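Local coordinates for isoflavone reductase (Medicago sativa, PDB 2GAS), which reduces 2'-hydroxyisoflavones to chiral isoflavanones with NADPH, a step toward the phytoalexin (-)-medicarpin in alfalfa, at residues Val189-Ala201 with Glu286-Thr298. Numbering follows the deposited sequence.
Sequences VTEADVGTFTIRA and EASEAYPDVTYTT
Phe197 pushes its ring from helix 191-202 into the bend of 286-298, where the tightest touch is CZ on Val294 CG1 at 3.4 Å. Tyr291 CD2 and Tyr296 CB meet the rim of this ring, while the methyl of Ala287 lies 4.1 Å from Phe197 CD2. The Tyr291 ring is itself sandwiched: Arg200 CB makes a CH-pi contact 4.2 Å from the centroid, and Ala290 CB covers the other face. Beyond it the phenol oxygen passes Ala201 CA and hydrogen-bonds Asp204.

In this NmrA-type reductase, built on a Rossmann sheet, the helix lies between two parts of the fold: Thr198 and Ile199 pack on helix 15-25, while the type I turn Tyr291-Val294 and the extended chain on to Thr297 cover the face described here, with Ala287 of the short helix 287-290 at the side.

Bent at chi2 (-68°) and chi3, Arg200 brings one guanidinium face over Tyr291 CD1, the two planes 58° apart, and forms a salt bridge with Asp293: NH2 meets the syn lone pair of OD2 at 2.6 Å in the guanidinium plane, though the bond is bent, and bonds OD1 weakly. A leucine here would probably leave the Asp293 carboxylate without its cationic mate.

At the helix start, Asp193 OD1 takes Thr297 N on its syn lone pair at 2.7 Å, nearly straight at 164°. Thr190 caps the helix with OG1 on Asp193 N and rests its methyl CG2 on Thr297 CB. Three waters bridge this edge: one joins Thr190 N, Asp193 OD1 and Thr297 O, another Asp193 OD2, Thr295 O and Thr297 OG1, the third Thr190 OG1 and Thr297 OG1.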
loop_
_atom_site.group_PDB
_atom_site.type_symbol
_atom_site.label_atom_id
_atom_site.label_comp_id
_atom_site.label_asym_id
_atom_site.label_seq_id
_atom_site.Cartn_x
_atom_site.Cartn_y
_atom_site.Cartn_z
ATOM N N VAL A 189 -1.865 -1.235 9.132
ATOM C CA VAL A 189 -3.099 -1.784 8.581
ATOM C C VAL A 189 -2.790 -3.094 7.858
ATOM O O VAL A 189 -1.743 -3.222 7.216
ATOM C CB VAL A 189 -3.751 -0.763 7.600
ATOM C CG1 VAL A 189 -2.796 -0.454 6.452
ATOM C CG2 VAL A 189 -5.069 -1.298 7.066
ATOM N N THR A 190 -3.682 -4.075 7.963
ATOM C CA THR A 190 -3.442 -5.349 7.293
ATOM C C THR A 190 -3.685 -5.204 5.795
ATOM O O THR A 190 -4.401 -4.305 5.361
ATOM C CB THR A 190 -4.361 -6.474 7.825
ATOM O OG1 THR A 190 -5.719 -6.204 7.451
ATOM C CG2 THR A 190 -4.271 -6.564 9.340
ATOM N N GLU A 191 -3.088 -6.094 5.006
ATOM C CA GLU A 191 -3.269 -6.048 3.559
ATOM C C GLU A 191 -4.743 -6.244 3.218
ATOM O O GLU A 191 -5.277 -5.571 2.340
ATOM C CB GLU A 191 -2.436 -7.132 2.864
ATOM C CG GLU A 191 -0.915 -6.967 2.986
ATOM C CD GLU A 191 -0.405 -7.235 4.388
ATOM O OE1 GLU A 191 -0.902 -8.182 5.028
ATOM O OE2 GLU A 191 0.500 -6.514 4.847
ATOM N N ALA A 192 -5.403 -7.159 3.921
ATOM C CA ALA A 192 -6.817 -7.412 3.672
ATOM C C ALA A 192 -7.631 -6.134 3.857
ATOM O O ALA A 192 -8.487 -5.801 3.028
ATOM C CB ALA A 192 -7.329 -8.507 4.618
ATOM N N ASP A 193 -7.366 -5.416 4.943
ATOM C CA ASP A 193 -8.086 -4.184 5.230
ATOM C C ASP A 193 -7.781 -3.092 4.211
ATOM O O ASP A 193 -8.642 -2.270 3.904
ATOM C CB ASP A 193 -7.773 -3.701 6.648
ATOM C CG ASP A 193 -8.485 -4.522 7.715
ATOM O OD1 ASP A 193 -8.162 -4.343 8.908
ATOM O OD2 ASP A 193 -9.369 -5.342 7.363
ATOM N N VAL A 194 -6.557 -3.066 3.690
ATOM C CA VAL A 194 -6.242 -2.073 2.677
ATOM C C VAL A 194 -7.137 -2.362 1.473
ATOM O O VAL A 194 -7.618 -1.442 0.808
ATOM C CB VAL A 194 -4.756 -2.125 2.279
ATOM C CG1 VAL A 194 -4.507 -1.271 1.036
ATOM C CG2 VAL A 194 -3.915 -1.596 3.437
ATOM N N GLY A 195 -7.379 -3.642 1.198
ATOM C CA GLY A 195 -8.252 -3.975 0.086
ATOM C C GLY A 195 -9.638 -3.400 0.338
ATOM O O GLY A 195 -10.244 -2.754 -0.516
ATOM N N THR A 196 -10.145 -3.623 1.541
ATOM C CA THR A 196 -11.465 -3.126 1.891
ATOM C C THR A 196 -11.594 -1.611 1.771
ATOM O O THR A 196 -12.545 -1.114 1.168
ATOM C CB THR A 196 -11.835 -3.583 3.303
ATOM O OG1 THR A 196 -11.792 -5.017 3.344
ATOM C CG2 THR A 196 -13.236 -3.109 3.674
ATOM N N PHE A 197 -10.636 -0.875 2.329
ATOM C CA PHE A 197 -10.679 0.580 2.260
ATOM C C PHE A 197 -10.481 1.116 0.846
ATOM O O PHE A 197 -11.022 2.162 0.487
ATOM C CB PHE A 197 -9.630 1.189 3.193
ATOM C CG PHE A 197 -10.029 1.163 4.640
ATOM C CD1 PHE A 197 -9.400 0.309 5.537
ATOM C CD2 PHE A 197 -11.049 1.992 5.099
ATOM C CE1 PHE A 197 -9.782 0.279 6.871
ATOM C CE2 PHE A 197 -11.440 1.971 6.432
ATOM C CZ PHE A 197 -10.807 1.115 7.318
ATOM N N THR A 198 -9.698 0.411 0.039
ATOM C CA THR A 198 -9.469 0.857 -1.329
ATOM C C THR A 198 -10.774 0.803 -2.112
ATOM O O THR A 198 -11.093 1.720 -2.870
ATOM C CB THR A 198 -8.415 -0.018 -2.035
ATOM O OG1 THR A 198 -7.167 0.095 -1.344
ATOM C CG2 THR A 198 -8.220 0.426 -3.477
ATOM N N ILE A 199 -11.536 -0.270 -1.922
ATOM C CA ILE A 199 -12.799 -0.416 -2.630
ATOM C C ILE A 199 -13.840 0.553 -2.066
ATOM O O ILE A 199 -14.658 1.088 -2.810
ATOM C CB ILE A 199 -13.302 -1.884 -2.578
ATOM C CG1 ILE A 199 -12.407 -2.777 -3.451
ATOM C CG2 ILE A 199 -14.734 -1.970 -3.101
ATOM C CD1 ILE A 199 -10.957 -2.790 -3.073
ATOM N N ARG A 200 -13.806 0.796 -0.756
ATOM C CA ARG A 200 -14.737 1.753 -0.163
ATOM C C ARG A 200 -14.489 3.107 -0.820
ATOM O O ARG A 200 -15.425 3.818 -1.176
ATOM C CB ARG A 200 -14.514 1.873 1.348
ATOM C CG ARG A 200 -15.215 0.814 2.175
ATOM C CD ARG A 200 -16.728 0.995 2.120
ATOM N NE ARG A 200 -17.278 1.498 3.375
ATOM C CZ ARG A 200 -17.978 2.623 3.479
ATOM N NH1 ARG A 200 -18.208 3.362 2.402
ATOM N NH2 ARG A 200 -18.452 3.007 4.654
ATOM N N ALA A 201 -13.214 3.451 -0.989
ATOM C CA ALA A 201 -12.839 4.713 -1.612
ATOM C C ALA A 201 -13.260 4.727 -3.083
ATOM O O ALA A 201 -13.748 5.737 -3.587
ATOM C CB ALA A 201 -11.317 4.930 -1.490
ATOM N N GLU A 286 -9.894 11.388 5.448
ATOM C CA GLU A 286 -9.365 10.548 6.521
ATOM C C GLU A 286 -10.257 9.303 6.557
ATOM O O GLU A 286 -11.430 9.380 6.928
ATOM C CB GLU A 286 -9.440 11.294 7.860
ATOM C CG GLU A 286 -8.719 10.609 9.012
ATOM C CD GLU A 286 -7.213 10.712 8.890
ATOM O OE1 GLU A 286 -6.543 9.662 8.780
ATOM O OE2 GLU A 286 -6.698 11.850 8.905
ATOM N N ALA A 287 -9.710 8.159 6.166
ATOM C CA ALA A 287 -10.499 6.931 6.120
ATOM C C ALA A 287 -11.266 6.600 7.397
ATOM O O ALA A 287 -12.425 6.203 7.328
ATOM C CB ALA A 287 -9.617 5.761 5.735
ATOM N N SER A 288 -10.635 6.759 8.555
ATOM C CA SER A 288 -11.312 6.447 9.810
ATOM C C SER A 288 -12.537 7.337 10.046
ATOM O O SER A 288 -13.467 6.943 10.751
ATOM C CB SER A 288 -10.335 6.572 10.988
ATOM O OG SER A 288 -9.825 7.888 11.094
ATOM N N GLU A 289 -12.542 8.530 9.458
ATOM C CA GLU A 289 -13.660 9.461 9.620
ATOM C C GLU A 289 -14.735 9.257 8.561
ATOM O O GLU A 289 -15.931 9.385 8.836
ATOM C CB GLU A 289 -13.162 10.907 9.546
ATOM C CG GLU A 289 -12.143 11.280 10.607
ATOM C CD GLU A 289 -12.713 11.206 12.011
ATOM O OE1 GLU A 289 -13.718 11.898 12.282
ATOM O OE2 GLU A 289 -12.152 10.460 12.842
ATOM N N ALA A 290 -14.305 8.940 7.343
ATOM C CA ALA A 290 -15.233 8.739 6.241
ATOM C C ALA A 290 -15.901 7.376 6.261
ATOM O O ALA A 290 -17.061 7.239 5.864
ATOM C CB ALA A 290 -14.508 8.930 4.911
ATOM N N TYR A 291 -15.172 6.367 6.724
ATOM C CA TYR A 291 -15.691 5.006 6.749
ATOM C C TYR A 291 -15.547 4.363 8.129
ATOM O O TYR A 291 -14.929 3.303 8.264
ATOM C CB TYR A 291 -14.940 4.168 5.713
ATOM C CG TYR A 291 -14.654 4.914 4.424
ATOM C CD1 TYR A 291 -15.697 5.398 3.631
ATOM C CD2 TYR A 291 -13.343 5.151 4.006
ATOM C CE1 TYR A 291 -15.447 6.098 2.455
ATOM C CE2 TYR A 291 -13.079 5.856 2.821
ATOM C CZ TYR A 291 -14.140 6.324 2.057
ATOM O OH TYR A 291 -13.910 7.025 0.895
ATOM N N PRO A 292 -16.144 4.976 9.166
ATOM C CA PRO A 292 -16.062 4.446 10.534
ATOM C C PRO A 292 -16.690 3.067 10.730
ATOM O O PRO A 292 -16.400 2.378 11.708
ATOM C CB PRO A 292 -16.763 5.523 11.355
ATOM C CG PRO A 292 -17.816 6.016 10.410
ATOM C CD PRO A 292 -17.041 6.144 9.112
ATOM N N ASP A 293 -17.536 2.661 9.792
ATOM C CA ASP A 293 -18.204 1.367 9.871
ATOM C C ASP A 293 -17.299 0.184 9.537
ATOM O O ASP A 293 -17.632 -0.958 9.846
ATOM C CB ASP A 293 -19.399 1.359 8.926
ATOM C CG ASP A 293 -18.993 1.626 7.499
ATOM O OD1 ASP A 293 -19.029 0.688 6.681
ATOM O OD2 ASP A 293 -18.619 2.776 7.200
ATOM N N VAL A 294 -16.165 0.439 8.892
ATOM C CA VAL A 294 -15.266 -0.656 8.548
ATOM C C VAL A 294 -14.583 -1.193 9.807
ATOM O O VAL A 294 -13.862 -0.464 10.486
ATOM C CB VAL A 294 -14.197 -0.206 7.526
ATOM C CG1 VAL A 294 -13.218 -1.343 7.255
ATOM C CG2 VAL A 294 -14.876 0.221 6.233
ATOM N N THR A 295 -14.828 -2.462 10.128
ATOM C CA THR A 295 -14.229 -3.071 11.313
ATOM C C THR A 295 -12.846 -3.615 10.972
ATOM O O THR A 295 -12.705 -4.731 10.476
ATOM C CB THR A 295 -15.093 -4.218 11.861
ATOM O OG1 THR A 295 -16.454 -3.784 11.970
ATOM C CG2 THR A 295 -14.603 -4.632 13.244
ATOM N N TYR A 296 -11.822 -2.826 11.264
ATOM C CA TYR A 296 -10.457 -3.221 10.945
ATOM C C TYR A 296 -9.787 -4.130 11.966
ATOM O O TYR A 296 -10.143 -4.137 13.146
ATOM C CB TYR A 296 -9.593 -1.972 10.741
ATOM C CG TYR A 296 -9.489 -1.067 11.952
ATOM C CD1 TYR A 296 -10.425 -0.055 12.185
ATOM C CD2 TYR A 296 -8.442 -1.212 12.858
ATOM C CE1 TYR A 296 -10.312 0.789 13.290
ATOM C CE2 TYR A 296 -8.323 -0.378 13.964
ATOM C CZ TYR A 296 -9.257 0.620 14.174
ATOM O OH TYR A 296 -9.124 1.445 15.260
ATOM N N THR A 297 -8.817 -4.904 11.490
ATOM C CA THR A 297 -8.043 -5.798 12.340
ATOM C C THR A 297 -7.048 -4.928 13.101
ATOM O O THR A 297 -6.323 -4.134 12.503
ATOM C CB THR A 297 -7.271 -6.836 11.498
ATOM O OG1 THR A 297 -8.199 -7.727 10.865
ATOM C CG2 THR A 297 -6.320 -7.637 12.375
ATOM N N THR A 298 -7.013 -5.061 14.421
ATOM C CA THR A 298 -6.099 -4.248 15.213
ATOM C C THR A 298 -4.677 -4.801 15.201
ATOM O O THR A 298 -4.446 -5.963 14.872
ATOM C CB THR A 298 -6.571 -4.146 16.674
ATOM O OG1 THR A 298 -6.546 -5.447 17.270
ATOM C CG2 THR A 298 -7.989 -3.592 16.735
HETATM O O HOH W 1 -5.837 -3.398 9.916
HETATM O O HOH W 2 -7.309 -8.190 8.338
HETATM O O HOH W 3 -10.539 -6.748 9.309
#